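Local coordinates for protein lipoteichoic acid primase (Listeria monocytogenes, PDB 4UOP) that is a lipoteichoic acid primase whose extracellular catalytic domain belongs to the sulfatase family and carries a magnesium ion, at residues I62-S67 against D110-V115. Sequence-based numbering, arbitrary orientation.
With MG (magnesium ion), chain J.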
loop_
_atom_site.group_PDB
_atom_site.type_symbol
_atom_site.label_atom_id
_atom_site.label_comp_id
_atom_site.label_asym_id
_atom_site.label_seq_id
_atom_site.Cartn_x
_atom_site.Cartn_y
_atom_site.Cartn_z
ATOM N N ILE B 62 -9.798 -21.462 15.608
ATOM C CA ILE B 62 -9.135 -21.112 14.362
ATOM C C ILE B 62 -7.719 -20.638 14.683
ATOM O O ILE B 62 -7.539 -19.766 15.554
ATOM C CB ILE B 62 -9.878 -19.992 13.629
ATOM C CG1 ILE B 62 -11.317 -20.438 13.321
ATOM C CG2 ILE B 62 -9.129 -19.603 12.369
ATOM C CD1 ILE B 62 -12.105 -19.438 12.510
ATOM N N VAL B 63 -6.738 -21.260 14.044
ATOM C CA VAL B 63 -5.338 -20.893 14.233
ATOM C C VAL B 63 -4.776 -20.345 12.918
ATOM O O VAL B 63 -4.798 -21.020 11.895
ATOM C CB VAL B 63 -4.462 -22.056 14.708
ATOM C CG1 VAL B 63 -3.059 -21.554 14.999
ATOM C CG2 VAL B 63 -5.055 -22.727 15.935
ATOM N N GLN B 64 -4.304 -19.107 12.979
ATOM C CA GLN B 64 -3.682 -18.414 11.868
ATOM C C GLN B 64 -2.172 -18.544 12.038
ATOM O O GLN B 64 -1.616 -18.007 12.995
ATOM C CB GLN B 64 -4.074 -16.949 11.865
ATOM C CG GLN B 64 -3.498 -16.185 10.687
ATOM C CD GLN B 64 -3.976 -14.756 10.591
ATOM O OE1 GLN B 64 -5.146 -14.479 10.255
ATOM N NE2 GLN B 64 -3.074 -13.826 10.853
ATOM N N LEU B 65 -1.552 -19.259 11.116
ATOM C CA LEU B 65 -0.132 -19.625 11.200
ATOM C C LEU B 65 0.734 -18.656 10.399
ATOM O O LEU B 65 0.659 -18.596 9.167
ATOM C CB LEU B 65 0.044 -21.049 10.689
ATOM C CG LEU B 65 -0.734 -22.103 11.473
ATOM C CD1 LEU B 65 -0.858 -23.366 10.638
ATOM C CD2 LEU B 65 -0.065 -22.401 12.806
ATOM N N GLU B 66 1.571 -17.906 11.112
ATOM C CA GLU B 66 2.370 -16.850 10.517
ATOM C C GLU B 66 3.315 -17.352 9.414
ATOM O O GLU B 66 4.158 -18.235 9.654
ATOM C CB GLU B 66 3.186 -16.153 11.617
ATOM C CG GLU B 66 4.111 -15.070 11.086
ATOM C CD GLU B 66 3.361 -13.983 10.340
ATOM O OE1 GLU B 66 2.543 -13.283 10.971
ATOM O OE2 GLU B 66 3.601 -13.806 9.127
ATOM N N SER B 67 3.166 -16.792 8.212
ATOM C CA SER B 67 4.108 -16.993 7.100
ATOM C C SER B 67 4.236 -18.435 6.570
ATOM O O SER B 67 5.177 -18.730 5.829
ATOM C CB SER B 67 5.501 -16.434 7.475
ATOM O OG SER B 67 5.456 -15.014 7.560
ATOM N N ASP B 110 -4.392 -7.800 7.392
ATOM C CA ASP B 110 -5.287 -7.993 6.259
ATOM C C ASP B 110 -5.848 -9.419 6.215
ATOM O O ASP B 110 -6.994 -9.620 5.817
ATOM C CB ASP B 110 -4.595 -7.658 4.935
ATOM C CG ASP B 110 -4.316 -6.170 4.777
ATOM O OD1 ASP B 110 -4.941 -5.348 5.488
ATOM O OD2 ASP B 110 -3.490 -5.822 3.917
ATOM N N ALA B 111 -5.054 -10.396 6.647
ATOM C CA ALA B 111 -5.546 -11.757 6.757
ATOM C C ALA B 111 -6.664 -11.831 7.781
ATOM O O ALA B 111 -7.732 -12.383 7.510
ATOM C CB ALA B 111 -4.417 -12.701 7.116
ATOM N N GLU B 112 -6.426 -11.264 8.966
ATOM C CA GLU B 112 -7.431 -11.228 10.005
ATOM C C GLU B 112 -8.678 -10.509 9.505
ATOM O O GLU B 112 -9.791 -10.986 9.727
ATOM C CB GLU B 112 -6.894 -10.523 11.240
ATOM C CG GLU B 112 -5.802 -11.296 11.983
ATOM C CD GLU B 112 -5.479 -10.642 13.315
ATOM O OE1 GLU B 112 -6.294 -10.771 14.242
ATOM O OE2 GLU B 112 -4.416 -9.979 13.411
ATOM N N TRP B 113 -8.482 -9.359 8.858
ATOM C CA TRP B 113 -9.600 -8.592 8.296
ATOM C C TRP B 113 -10.479 -9.456 7.390
ATOM O O TRP B 113 -11.727 -9.454 7.510
ATOM C CB TRP B 113 -9.088 -7.365 7.518
ATOM C CG TRP B 113 -10.209 -6.606 6.883
ATOM C CD1 TRP B 113 -10.747 -6.822 5.656
ATOM C CD2 TRP B 113 -10.985 -5.562 7.478
ATOM N NE1 TRP B 113 -11.800 -5.963 5.436
ATOM C CE2 TRP B 113 -11.963 -5.176 6.538
ATOM C CE3 TRP B 113 -10.936 -4.902 8.706
ATOM C CZ2 TRP B 113 -12.888 -4.167 6.797
ATOM C CZ3 TRP B 113 -11.855 -3.898 8.959
ATOM C CH2 TRP B 113 -12.809 -3.539 8.011
ATOM N N SER B 114 -9.826 -10.133 6.450
ATOM C CA SER B 114 -10.491 -10.987 5.466
ATOM C C SER B 114 -11.286 -12.097 6.133
ATOM O O SER B 114 -12.442 -12.349 5.799
ATOM C CB SER B 114 -9.449 -11.608 4.524
ATOM O OG SER B 114 -8.907 -10.639 3.669
ATOM N N VAL B 115 -10.663 -12.744 7.105
ATOM C CA VAL B 115 -11.298 -13.855 7.782
ATOM C C VAL B 115 -12.483 -13.409 8.648
ATOM O O VAL B 115 -13.570 -14.002 8.570
ATOM C CB VAL B 115 -10.259 -14.661 8.589
ATOM C CG1 VAL B 115 -10.928 -15.743 9.418
ATOM C CG2 VAL B 115 -9.242 -15.265 7.627
HETATM MG MG MG J . 2.016 -12.370 8.859
HETATM O O HOH W 1 3.580 -10.807 8.717
#
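Residues 62-65 of strand 59-65 face residues 110-115 of helix 107-117 where Gln64 meets Ala111 and Glu112, the backbones staying well apart, with 8.3 Å between the CA atoms of Gln64 and Glu112. The Gln64 side chain spans the gap: with CG anti to the backbone N (chi1 -178°) and the chain extended, it brings its amide to the helix, and OE1 lies 3.7 Å from Ala111 CB. The same OE1 is 3.7 Å from Glu112 CG, with Gln64 NE2 also near that carbon (3.9 Å). No hydrogen bond links the two segments; OE1 is instead satisfied by the hydroxyl of Tyr282. The Gln64 and Glu112 side chains cross at about a right angle, amide and carboxylate planes 80° apart; Glu112 OE1 is hydrogen-bonded to the hydroxyls of Tyr167 and Tyr116, and OE2 forms a salt bridge with Arg163. This is strand-to-helix packing in the buried core of the sulfatase-type alpha/beta domain, where strand 59-65 runs parallel to both neighbours, 214-219 and 277-283. Just past the strand end, Glu66 chelates the magnesium ion through OE1 at 2.4 Å and OE2 at 2.2 Å. Thr108, from the same helix as Ala111, joins Asp284, His285 and a water in completing the site, while Ser67 OG donates to the anti lone pair of Glu66 OE2 at 2.7 Å.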